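CdnC (Chryseobacterium gregarium DSM 19109, PDB 7MGV) installs omega-ester macrocycles, single and bicyclic, in a multicore graspetide precursor peptide, acting as an ATP-grasp ligase. Local coordinates at residues Asp156-Lys161 with Glu283-Glu288; Lys234-Thr239 with Ala247-Ser252; Ala299-Val304 with Phe312-Ala317. All blocks are in the same frame, centred on the assembly; numbering follows the deposited sequence.

Contact 1 of 3, residues Asp156-Lys161 with Glu283-Glu288; sequences DKIGFK and EFMILE
The F160 ring lies against helix 280-293 with M285 over one face. M285 CB sits 3.9 Å from the F160 ring centroid, and SD of the same residue stands 4.6 Å from that centroid, only 9° off the ring normal. This is a Met-aromatic contact with a CH-pi contact beside it. At the ring's edge, in its plane, comes I286 CA. The far end of the ring reaches the helix backbone, where F160 CE2 is 3.3 Å from M285 O, and I286 CD1 comes to 3.9 Å from F160 CZ. M285 CG lies anti to the carbonyl carbon (chi1 -75°) and the chain runs straight at chi2, bringing SD over the ring and to 3.5 Å from G159 C; chi3 turns only CE. Helix 148-158 has ended just before, and G159 takes a positive phi; a CB there would be jammed against the I158 carbonyl O and would crowd M285 SD. Before the glycine, I158 CG2 lies 4.0 Å from M285 CG and, one helical turn on from M285, 3.8 Å from E288 CD, so the glutamate meets it with its carbon stem and the carboxylate carbon. An alanine at F160 is likely to leave M285 SD without its aromatic partner and open a gap beside I286. Outward from here, K157 forms a salt bridge to D132 of the second subunit, and F160 also meets the F312 ring. No hydrogen bond or salt bridge joins the two segments: what holds this helix end to helix 280-293 is dispersion and the sulfur over the ring.

Contact 2 of 3, residues Lys234-Thr239 with Ala247-Ser252; sequences KELRIT and AFEIDS. With ADP (adenosine-5'-diphosphate), chain F.
E235 and I250, then R237 and F248, are the hydrogen-bonded antiparallel pairs here, with the non-hydrogen-bonded pair L236-E249 between them, I238-A247 beyond the second, and strand axes 160° apart. The bonds are uniform: E235 N to I250 O is 2.9 Å, and R237 N to F248 O is also 2.9 Å. On the face that carries K234, L236 and E249, the lysine's aliphatic chain crosses the carboxylates, with K234 CD 3.2 Å from E249 OE1 and K234 CE 3.6 Å from D251 OD2. K234 NZ stays 4.6 Å from D251 OD2, and farther still from E249 OE1, so the charges may attract but form no ion pair. E249 OE1 is instead hydrogen-bonded to T276, and D251 OD1 caps the backbone N of Q254 at the start of helix 252-258. E249 CB lies 3.5 Å from L236 CD2. On the other face, the R237 carbonyl O lies at the edge of the F248 ring, near its plane. E235 reaches out with CG opposite the backbone N (chi1 -171°) and an extended chain, and its OE2 accepts from ADP O2' at 3.2 Å and weakly from O3'. R237 NH2 makes a weak hydrogen bond, part of a salt bridge, to E235 OE2 at 3.3 Å, while R237 NE pairs with D301 OD2. An acidic side chain on this beta hairpin holding both ribose hydroxyls is a familiar feature of the nucleotide site in ATP-grasp enzymes.

Contact 3 of 3, residues Ala299-Val304 with Phe312-Ala317; sequences AIDMIV and FIEINA. With ADP (adenosine-5'-diphosphate), chain F.
I300 meets F312 and I315 at the centre of this hairpin. I300 CG2 approaches the F312 ring obliquely, 3.7 Å from CE2, while I300 CG1 lies 3.9 Å from I315 CB, the two isoleucines running side by side. Over one face of the F312 ring, offset toward its rim, stands E314 N, and I315 CG2 is at its edge; M302 CE closes the near end against the F312 backbone. Further along, I303 and I313 touch CD1 to CD1 at 3.8 Å, and I303 CD1 reaches the adenine, 3.8 Å from ADP C4. I313 and E314 together face D301 in a classic beta bulge: I313 N bonds to D301 O, and D301 N gives a straight bond of 2.9 Å to E314 O (172°). Outermost are the acids. D301 OD1 and E314 OE2 stand 4.1 Å apart with carboxylate planes 86° to each other; D301 OD2 is paired with R237, and N316 OD1 takes the backbone N of A318. Acidic groups of this kind commonly hold magnesium in ATP-grasp enzymes, although no metal is modelled here. Strand 297-304 continues the sheet to strand 234-241, while helix 280-293 packs on I300, F312 and I315 through I286 and L289, and L145 of helix 139-145 also meets I315.

From the N terminus, residues 156-161 leave helix 148-158, and their partner, 283-288, comes only after more than a hundred residues, so contact 1 closes a long loop. Contact 2, the hairpin of strands 234-241 and 244-251, lies nested inside it. Helix 280-293 then leads directly into strand 297-304, and contact 3 closes its own short hairpin in series, crossing neither. Contacts 2 and 3 share one antiparallel sheet, where I238 O takes the I300 N-H, and both touch ADP. Contact 1 packs on this sheet: I286 lies against I238 and I300, and K161 O is probably hydrogen-bonded to F312 N.

Contact 1 of 3, residues Asp156-Lys161 with Glu283-Glu288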
loop_
_atom_site.group_PDB
_atom_site.type_symbol
_atom_site.label_atom_id
_atom_site.label_comp_id
_atom_site.label_asym_id
_atom_site.label_seq_id
_atom_site.Cartn_x
_atom_site.Cartn_y
_atom_site.Cartn_z
ATOM N N ASP A 156 -0.328 17.738 -13.222
ATOM C CA ASP A 156 -0.838 18.341 -14.448
ATOM C C ASP A 156 -2.217 18.951 -14.227
ATOM O O ASP A 156 -2.514 20.035 -14.743
ATOM C CB ASP A 156 -0.882 17.301 -15.567
ATOM C CG ASP A 156 -1.541 17.830 -16.826
ATOM O OD1 ASP A 156 -1.064 18.852 -17.364
ATOM O OD2 ASP A 156 -2.540 17.228 -17.274
ATOM N N LYS A 157 -3.072 18.274 -13.455
ATOM C CA LYS A 157 -4.409 18.803 -13.194
ATOM C C LYS A 157 -4.351 20.097 -12.389
ATOM O O LYS A 157 -5.147 21.014 -12.622
ATOM C CB LYS A 157 -5.254 17.763 -12.463
ATOM C CG LYS A 157 -5.985 16.801 -13.378
ATOM C CD LYS A 157 -6.870 15.866 -12.576
ATOM C CE LYS A 157 -7.545 14.842 -13.469
ATOM N NZ LYS A 157 -8.240 13.798 -12.670
ATOM N N ILE A 158 -3.421 20.186 -11.436
ATOM C CA ILE A 158 -3.315 21.381 -10.601
ATOM C C ILE A 158 -2.870 22.584 -11.422
ATOM O O ILE A 158 -3.212 23.729 -11.099
ATOM C CB ILE A 158 -2.356 21.109 -9.427
ATOM C CG1 ILE A 158 -2.909 19.997 -8.540
ATOM C CG2 ILE A 158 -2.123 22.362 -8.596
ATOM C CD1 ILE A 158 -1.896 19.447 -7.585
ATOM N N GLY A 159 -2.127 22.355 -12.500
ATOM C CA GLY A 159 -1.565 23.429 -13.299
ATOM C C GLY A 159 -0.060 23.377 -13.426
ATOM O O GLY A 159 0.513 24.211 -14.141
ATOM N N PHE A 160 0.609 22.439 -12.760
ATOM C CA PHE A 160 2.041 22.268 -12.945
ATOM C C PHE A 160 2.340 21.906 -14.392
ATOM O O PHE A 160 1.583 21.169 -15.034
ATOM C CB PHE A 160 2.578 21.161 -12.034
ATOM C CG PHE A 160 2.719 21.558 -10.593
ATOM C CD1 PHE A 160 3.770 22.360 -10.175
ATOM C CD2 PHE A 160 1.817 21.099 -9.646
ATOM C CE1 PHE A 160 3.907 22.713 -8.844
ATOM C CE2 PHE A 160 1.948 21.448 -8.314
ATOM C CZ PHE A 160 2.994 22.255 -7.912
ATOM N N LYS A 161 3.445 22.433 -14.906
ATOM C CA LYS A 161 4.002 21.917 -16.145
ATOM C C LYS A 161 4.840 20.685 -15.833
ATOM O O LYS A 161 5.680 20.718 -14.930
ATOM C CB LYS A 161 4.843 22.982 -16.847
ATOM C CG LYS A 161 4.084 24.265 -17.129
ATOM C CD LYS A 161 2.848 23.988 -17.976
ATOM C CE LYS A 161 1.667 24.838 -17.531
ATOM N NZ LYS A 161 2.018 26.281 -17.514
ATOM N N GLU A 283 4.462 28.231 -5.388
ATOM C CA GLU A 283 4.234 27.843 -4.000
ATOM C C GLU A 283 2.759 27.547 -3.747
ATOM O O GLU A 283 2.421 26.607 -3.012
ATOM C CB GLU A 283 4.738 28.948 -3.071
ATOM C CG GLU A 283 4.401 28.754 -1.606
ATOM C CD GLU A 283 5.239 29.638 -0.705
ATOM O OE1 GLU A 283 5.160 29.479 0.531
ATOM O OE2 GLU A 283 5.978 30.494 -1.235
ATOM N N PHE A 284 1.870 28.342 -4.348
ATOM C CA PHE A 284 0.439 28.072 -4.266
ATOM C C PHE A 284 0.120 26.677 -4.789
ATOM O O PHE A 284 -0.626 25.916 -4.159
ATOM C CB PHE A 284 -0.330 29.136 -5.054
ATOM C CG PHE A 284 -1.822 28.953 -5.041
ATOM C CD1 PHE A 284 -2.592 29.512 -4.036
ATOM C CD2 PHE A 284 -2.456 28.235 -6.044
ATOM C CE1 PHE A 284 -3.966 29.350 -4.023
ATOM C CE2 PHE A 284 -3.829 28.069 -6.035
ATOM C CZ PHE A 284 -4.584 28.628 -5.023
ATOM N N MET A 285 0.696 26.316 -5.938
ATOM C CA MET A 285 0.412 25.009 -6.520
ATOM C C MET A 285 1.050 23.877 -5.718
ATOM O O MET A 285 0.499 22.774 -5.663
ATOM C CB MET A 285 0.870 24.977 -7.977
ATOM C CG MET A 285 -0.052 25.752 -8.909
ATOM S SD MET A 285 0.305 25.498 -10.656
ATOM C CE MET A 285 1.891 26.319 -10.797
ATOM N N ILE A 286 2.192 24.131 -5.076
ATOM C CA ILE A 286 2.794 23.128 -4.196
ATOM C C ILE A 286 1.877 22.847 -3.007
ATOM O O ILE A 286 1.600 21.686 -2.657
ATOM C CB ILE A 286 4.186 23.595 -3.733
ATOM C CG1 ILE A 286 5.171 23.615 -4.904
ATOM C CG2 ILE A 286 4.692 22.714 -2.616
ATOM C CD1 ILE A 286 5.772 22.267 -5.230
ATOM N N LEU A 287 1.409 23.916 -2.355
ATOM C CA LEU A 287 0.477 23.752 -1.245
ATOM C C LEU A 287 -0.802 23.064 -1.706
ATOM O O LEU A 287 -1.371 22.242 -0.979
ATOM C CB LEU A 287 0.169 25.108 -0.612
ATOM C CG LEU A 287 1.320 25.745 0.170
ATOM C CD1 LEU A 287 1.012 27.196 0.498
ATOM C CD2 LEU A 287 1.609 24.957 1.438
ATOM N N GLU A 288 -1.257 23.367 -2.924
ATOM C CA GLU A 288 -2.442 22.701 -3.453
ATOM C C GLU A 288 -2.192 21.221 -3.715
ATOM O O GLU A 288 -3.103 20.405 -3.550
ATOM C CB GLU A 288 -2.907 23.391 -4.733
ATOM C CG GLU A 288 -4.227 22.869 -5.266
ATOM C CD GLU A 288 -4.806 23.755 -6.349
ATOM O OE1 GLU A 288 -5.764 23.323 -7.022
ATOM O OE2 GLU A 288 -4.298 24.883 -6.527
#

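Contact 2 of 3, residues Lys234-Thr239 with Ala247-Ser252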
loop_
_atom_site.group_PDB
_atom_site.type_symbol
_atom_site.label_atom_id
_atom_site.label_comp_id
_atom_site.label_asym_id
_atom_site.label_seq_id
_atom_site.Cartn_x
_atom_site.Cartn_y
_atom_site.Cartn_z
ATOM N N LYS A 234 18.006 25.675 -13.431
ATOM C CA LYS A 234 18.037 25.503 -11.985
ATOM C C LYS A 234 17.473 24.135 -11.629
ATOM O O LYS A 234 16.639 23.583 -12.349
ATOM C CB LYS A 234 17.232 26.584 -11.249
ATOM C CG LYS A 234 17.775 27.998 -11.372
ATOM C CD LYS A 234 17.206 28.878 -10.265
ATOM C CE LYS A 234 17.401 30.355 -10.560
ATOM N NZ LYS A 234 16.402 30.853 -11.543
ATOM N N GLU A 235 17.926 23.601 -10.499
ATOM C CA GLU A 235 17.330 22.416 -9.901
ATOM C C GLU A 235 16.791 22.786 -8.527
ATOM O O GLU A 235 17.462 23.486 -7.764
ATOM C CB GLU A 235 18.342 21.272 -9.789
ATOM C CG GLU A 235 17.728 19.947 -9.365
ATOM C CD GLU A 235 18.641 18.768 -9.630
ATOM O OE1 GLU A 235 19.824 18.996 -9.959
ATOM O OE2 GLU A 235 18.177 17.614 -9.512
ATOM N N LEU A 236 15.581 22.321 -8.211
ATOM C CA LEU A 236 14.872 22.754 -7.014
ATOM C C LEU A 236 14.456 21.561 -6.170
ATOM O O LEU A 236 13.906 20.585 -6.694
ATOM C CB LEU A 236 13.626 23.571 -7.372
ATOM C CG LEU A 236 13.789 24.869 -8.162
ATOM C CD1 LEU A 236 12.425 25.431 -8.524
ATOM C CD2 LEU A 236 14.583 25.880 -7.366
ATOM N N ARG A 237 14.701 21.660 -4.864
ATOM C CA ARG A 237 14.138 20.762 -3.865
ATOM C C ARG A 237 13.262 21.583 -2.931
ATOM O O ARG A 237 13.730 22.562 -2.339
ATOM C CB ARG A 237 15.229 20.051 -3.059
ATOM C CG ARG A 237 16.250 19.301 -3.891
ATOM C CD ARG A 237 15.858 17.848 -4.079
ATOM N NE ARG A 237 16.302 17.328 -5.369
ATOM C CZ ARG A 237 17.223 16.380 -5.519
ATOM N NH1 ARG A 237 17.803 15.840 -4.455
ATOM N NH2 ARG A 237 17.564 15.970 -6.733
ATOM N N ILE A 238 12.002 21.189 -2.789
ATOM C CA ILE A 238 11.046 21.923 -1.967
ATOM C C ILE A 238 10.548 20.988 -0.875
ATOM O O ILE A 238 9.867 19.994 -1.159
ATOM C CB ILE A 238 9.880 22.476 -2.796
ATOM C CG1 ILE A 238 10.409 23.342 -3.940
ATOM C CG2 ILE A 238 8.942 23.277 -1.914
ATOM C CD1 ILE A 238 9.392 23.611 -5.026
ATOM N N THR A 239 10.890 21.299 0.370
ATOM C CA THR A 239 10.390 20.574 1.531
ATOM C C THR A 239 9.189 21.325 2.090
ATOM O O THR A 239 9.287 22.514 2.409
ATOM C CB THR A 239 11.473 20.418 2.597
ATOM O OG1 THR A 239 12.707 20.030 1.978
ATOM C CG2 THR A 239 11.070 19.361 3.615
ATOM N N ALA A 247 12.380 26.134 0.037
ATOM C CA ALA A 247 12.879 25.877 -1.305
ATOM C C ALA A 247 14.392 26.031 -1.341
ATOM O O ALA A 247 14.943 26.988 -0.789
ATOM C CB ALA A 247 12.235 26.823 -2.321
ATOM N N PHE A 248 15.057 25.094 -2.010
ATOM C CA PHE A 248 16.499 25.122 -2.187
ATOM C C PHE A 248 16.808 24.911 -3.658
ATOM O O PHE A 248 16.117 24.148 -4.342
ATOM C CB PHE A 248 17.191 24.049 -1.341
ATOM C CG PHE A 248 16.870 24.135 0.121
ATOM C CD1 PHE A 248 17.678 24.865 0.976
ATOM C CD2 PHE A 248 15.760 23.490 0.642
ATOM C CE1 PHE A 248 17.387 24.949 2.324
ATOM C CE2 PHE A 248 15.462 23.570 1.988
ATOM C CZ PHE A 248 16.277 24.301 2.830
ATOM N N GLU A 249 17.849 25.582 -4.140
ATOM C CA GLU A 249 18.179 25.565 -5.553
ATOM C C GLU A 249 19.664 25.309 -5.760
ATOM O O GLU A 249 20.505 25.662 -4.927
ATOM C CB GLU A 249 17.782 26.883 -6.241
ATOM C CG GLU A 249 18.805 28.001 -6.122
ATOM C CD GLU A 249 18.372 29.266 -6.836
ATOM O OE1 GLU A 249 17.156 29.436 -7.065
ATOM O OE2 GLU A 249 19.248 30.093 -7.168
ATOM N N ILE A 250 19.957 24.651 -6.877
ATOM C CA ILE A 250 21.286 24.617 -7.471
ATOM C C ILE A 250 21.182 25.324 -8.814
ATOM O O ILE A 250 20.460 24.862 -9.709
ATOM C CB ILE A 250 21.817 23.186 -7.647
ATOM C CG1 ILE A 250 22.103 22.546 -6.290
ATOM C CG2 ILE A 250 23.077 23.193 -8.501
ATOM C CD1 ILE A 250 22.766 21.187 -6.387
ATOM N N ASP A 251 21.876 26.453 -8.940
ATOM C CA ASP A 251 21.873 27.242 -10.168
ATOM C C ASP A 251 22.994 26.718 -11.056
ATOM O O ASP A 251 24.152 27.118 -10.916
ATOM C CB ASP A 251 22.047 28.725 -9.857
ATOM C CG ASP A 251 21.504 29.620 -10.956
ATOM O OD1 ASP A 251 21.629 29.254 -12.145
ATOM O OD2 ASP A 251 20.952 30.692 -10.631
ATOM N N SER A 252 22.648 25.806 -11.969
ATOM C CA SER A 252 23.645 25.244 -12.873
ATOM C C SER A 252 24.204 26.310 -13.803
ATOM O O SER A 252 25.408 26.331 -14.087
ATOM C CB SER A 252 23.030 24.101 -13.682
ATOM O OG SER A 252 22.117 23.353 -12.899
HETATM P PB ADP F . 20.004 10.806 -7.720
HETATM O O1B ADP F . 18.556 11.234 -7.736
HETATM O O2B ADP F . 20.293 9.639 -6.807
HETATM O O3B ADP F . 20.988 11.950 -7.631
HETATM P PA ADP F . 18.973 9.723 -10.065
HETATM O O1A ADP F . 17.978 9.020 -9.171
HETATM O O2A ADP F . 19.470 9.073 -11.334
HETATM O O3A ADP F . 20.234 10.222 -9.201
HETATM O "O5'" ADP F . 18.359 11.158 -10.440
HETATM C "C5'" ADP F . 17.629 11.359 -11.640
HETATM C "C4'" ADP F . 18.122 12.666 -12.242
HETATM O "O4'" ADP F . 17.577 12.831 -13.549
HETATM C "C3'" ADP F . 17.714 13.868 -11.406
HETATM O "O3'" ADP F . 18.882 14.530 -10.912
HETATM C "C2'" ADP F . 16.970 14.788 -12.350
HETATM O "O2'" ADP F . 17.528 16.102 -12.300
HETATM C "C1'" ADP F . 17.155 14.180 -13.731
HETATM N N9 ADP F . 15.873 14.195 -14.467
HETATM C C8 ADP F . 14.741 13.561 -14.101
HETATM N N7 ADP F . 13.748 13.784 -14.997
HETATM C C5 ADP F . 14.250 14.580 -15.961
HETATM C C6 ADP F . 13.742 15.197 -17.206
HETATM N N6 ADP F . 12.463 15.005 -17.610
HETATM N N1 ADP F . 14.600 15.961 -17.921
HETATM C C2 ADP F . 15.873 16.162 -17.532
HETATM N N3 ADP F . 16.401 15.632 -16.415
HETATM C C4 ADP F . 15.650 14.850 -15.604
#

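Contact 3 of 3, residues Ala299-Val304 with Phe312-Ala317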
loop_
_atom_site.group_PDB
_atom_site.type_symbol
_atom_site.label_atom_id
_atom_site.label_comp_id
_atom_site.label_asym_id
_atom_site.label_seq_id
_atom_site.Cartn_x
_atom_site.Cartn_y
_atom_site.Cartn_z
ATOM N N ALA A 299 8.380 16.209 -0.236
ATOM C CA ALA A 299 9.663 16.586 -0.823
ATOM C C ALA A 299 9.500 16.581 -2.338
ATOM O O ALA A 299 9.470 15.513 -2.959
ATOM C CB ALA A 299 10.778 15.641 -0.382
ATOM N N ILE A 300 9.395 17.768 -2.927
ATOM C CA ILE A 300 9.113 17.932 -4.348
ATOM C C ILE A 300 10.405 18.258 -5.082
ATOM O O ILE A 300 11.226 19.051 -4.602
ATOM C CB ILE A 300 8.055 19.031 -4.577
ATOM C CG1 ILE A 300 6.712 18.618 -3.971
ATOM C CG2 ILE A 300 7.894 19.336 -6.061
ATOM C CD1 ILE A 300 6.455 19.187 -2.595
ATOM N N ASP A 301 10.588 17.644 -6.249
ATOM C CA ASP A 301 11.707 17.930 -7.134
ATOM C C ASP A 301 11.211 18.718 -8.339
ATOM O O ASP A 301 10.177 18.380 -8.928
ATOM C CB ASP A 301 12.392 16.639 -7.590
ATOM C CG ASP A 301 13.050 15.894 -6.445
ATOM O OD1 ASP A 301 13.276 14.672 -6.576
ATOM O OD2 ASP A 301 13.335 16.532 -5.411
ATOM N N MET A 302 11.944 19.767 -8.704
ATOM C CA MET A 302 11.572 20.584 -9.848
ATOM C C MET A 302 12.811 20.937 -10.657
ATOM O O MET A 302 13.934 20.947 -10.150
ATOM C CB MET A 302 10.836 21.865 -9.422
ATOM C CG MET A 302 9.512 21.624 -8.713
ATOM S SD MET A 302 8.465 23.092 -8.660
ATOM C CE MET A 302 7.740 23.056 -10.297
ATOM N N ILE A 303 12.585 21.237 -11.933
ATOM C CA ILE A 303 13.635 21.700 -12.833
ATOM C C ILE A 303 13.167 22.991 -13.489
ATOM O O ILE A 303 12.050 23.055 -14.012
ATOM C CB ILE A 303 13.986 20.646 -13.904
ATOM C CG1 ILE A 303 14.499 19.364 -13.250
ATOM C CG2 ILE A 303 15.022 21.198 -14.874
ATOM C CD1 ILE A 303 14.761 18.241 -14.234
ATOM N N VAL A 304 14.012 24.017 -13.455
ATOM C CA VAL A 304 13.741 25.273 -14.141
ATOM C C VAL A 304 14.574 25.295 -15.413
ATOM O O VAL A 304 15.810 25.270 -15.357
ATOM C CB VAL A 304 14.050 26.483 -13.250
ATOM C CG1 VAL A 304 13.641 27.773 -13.952
ATOM C CG2 VAL A 304 13.336 26.352 -11.917
ATOM N N PHE A 312 7.538 20.259 -12.715
ATOM C CA PHE A 312 7.409 19.280 -11.646
ATOM C C PHE A 312 7.986 17.949 -12.106
ATOM O O PHE A 312 7.766 17.524 -13.245
ATOM C CB PHE A 312 5.931 19.134 -11.269
ATOM C CG PHE A 312 5.652 18.077 -10.237
ATOM C CD1 PHE A 312 5.385 16.769 -10.615
ATOM C CD2 PHE A 312 5.622 18.398 -8.891
ATOM C CE1 PHE A 312 5.116 15.799 -9.667
ATOM C CE2 PHE A 312 5.353 17.432 -7.939
ATOM C CZ PHE A 312 5.098 16.131 -8.328
ATOM N N ILE A 313 8.732 17.282 -11.227
ATOM C CA ILE A 313 9.349 16.000 -11.534
ATOM C C ILE A 313 8.719 14.873 -10.724
ATOM O O ILE A 313 8.257 13.878 -11.285
ATOM C CB ILE A 313 10.877 16.057 -11.314
ATOM C CG1 ILE A 313 11.487 17.194 -12.137
ATOM C CG2 ILE A 313 11.521 14.727 -11.676
ATOM C CD1 ILE A 313 11.171 17.115 -13.619
ATOM N N GLU A 314 8.680 15.021 -9.403
ATOM C CA GLU A 314 8.048 14.038 -8.530
ATOM C C GLU A 314 7.973 14.616 -7.125
ATOM O O GLU A 314 8.632 15.607 -6.799
ATOM C CB GLU A 314 8.806 12.706 -8.521
ATOM C CG GLU A 314 10.119 12.737 -7.763
ATOM C CD GLU A 314 10.712 11.353 -7.580
ATOM O OE1 GLU A 314 10.024 10.480 -7.012
ATOM O OE2 GLU A 314 11.865 11.136 -8.009
ATOM N N ILE A 315 7.155 13.978 -6.295
ATOM C CA ILE A 315 7.048 14.293 -4.878
ATOM C C ILE A 315 7.343 13.021 -4.097
ATOM O O ILE A 315 6.787 11.958 -4.398
ATOM C CB ILE A 315 5.660 14.858 -4.520
ATOM C CG1 ILE A 315 5.477 14.920 -3.002
ATOM C CG2 ILE A 315 4.553 14.032 -5.166
ATOM C CD1 ILE A 315 4.266 15.712 -2.568
ATOM N N ASN A 316 8.231 13.123 -3.113
ATOM C CA ASN A 316 8.604 11.992 -2.270
ATOM C C ASN A 316 8.000 12.213 -0.891
ATOM O O ASN A 316 8.381 13.152 -0.182
ATOM C CB ASN A 316 10.122 11.835 -2.194
ATOM C CG ASN A 316 10.543 10.533 -1.529
ATOM O OD1 ASN A 316 9.704 9.726 -1.129
ATOM N ND2 ASN A 316 11.849 10.324 -1.415
ATOM N N ALA A 317 7.054 11.351 -0.514
ATOM C CA ALA A 317 6.419 11.466 0.793
ATOM C C ALA A 317 7.372 11.128 1.931
ATOM O O ALA A 317 7.131 11.548 3.068
ATOM C CB ALA A 317 5.188 10.561 0.859
HETATM P PB ADP F . 20.004 10.806 -7.720
HETATM O O1B ADP F . 18.556 11.234 -7.736
HETATM O O2B ADP F . 20.293 9.639 -6.807
HETATM O O3B ADP F . 20.988 11.950 -7.631
HETATM P PA ADP F . 18.973 9.723 -10.065
HETATM O O1A ADP F . 17.978 9.020 -9.171
HETATM O O2A ADP F . 19.470 9.073 -11.334
HETATM O O3A ADP F . 20.234 10.222 -9.201
HETATM O "O5'" ADP F . 18.359 11.158 -10.440
HETATM C "C5'" ADP F . 17.629 11.359 -11.640
HETATM C "C4'" ADP F . 18.122 12.666 -12.242
HETATM O "O4'" ADP F . 17.577 12.831 -13.549
HETATM C "C3'" ADP F . 17.714 13.868 -11.406
HETATM O "O3'" ADP F . 18.882 14.530 -10.912
HETATM C "C2'" ADP F . 16.970 14.788 -12.350
HETATM O "O2'" ADP F . 17.528 16.102 -12.300
HETATM C "C1'" ADP F . 17.155 14.180 -13.731
HETATM N N9 ADP F . 15.873 14.195 -14.467
HETATM C C8 ADP F . 14.741 13.561 -14.101
HETATM N N7 ADP F . 13.748 13.784 -14.997
HETATM C C5 ADP F . 14.250 14.580 -15.961
HETATM C C6 ADP F . 13.742 15.197 -17.206
HETATM N N6 ADP F . 12.463 15.005 -17.610
HETATM N N1 ADP F . 14.600 15.961 -17.921
HETATM C C2 ADP F . 15.873 16.162 -17.532
HETATM N N3 ADP F . 16.401 15.632 -16.415
HETATM C C4 ADP F . 15.650 14.850 -15.604
#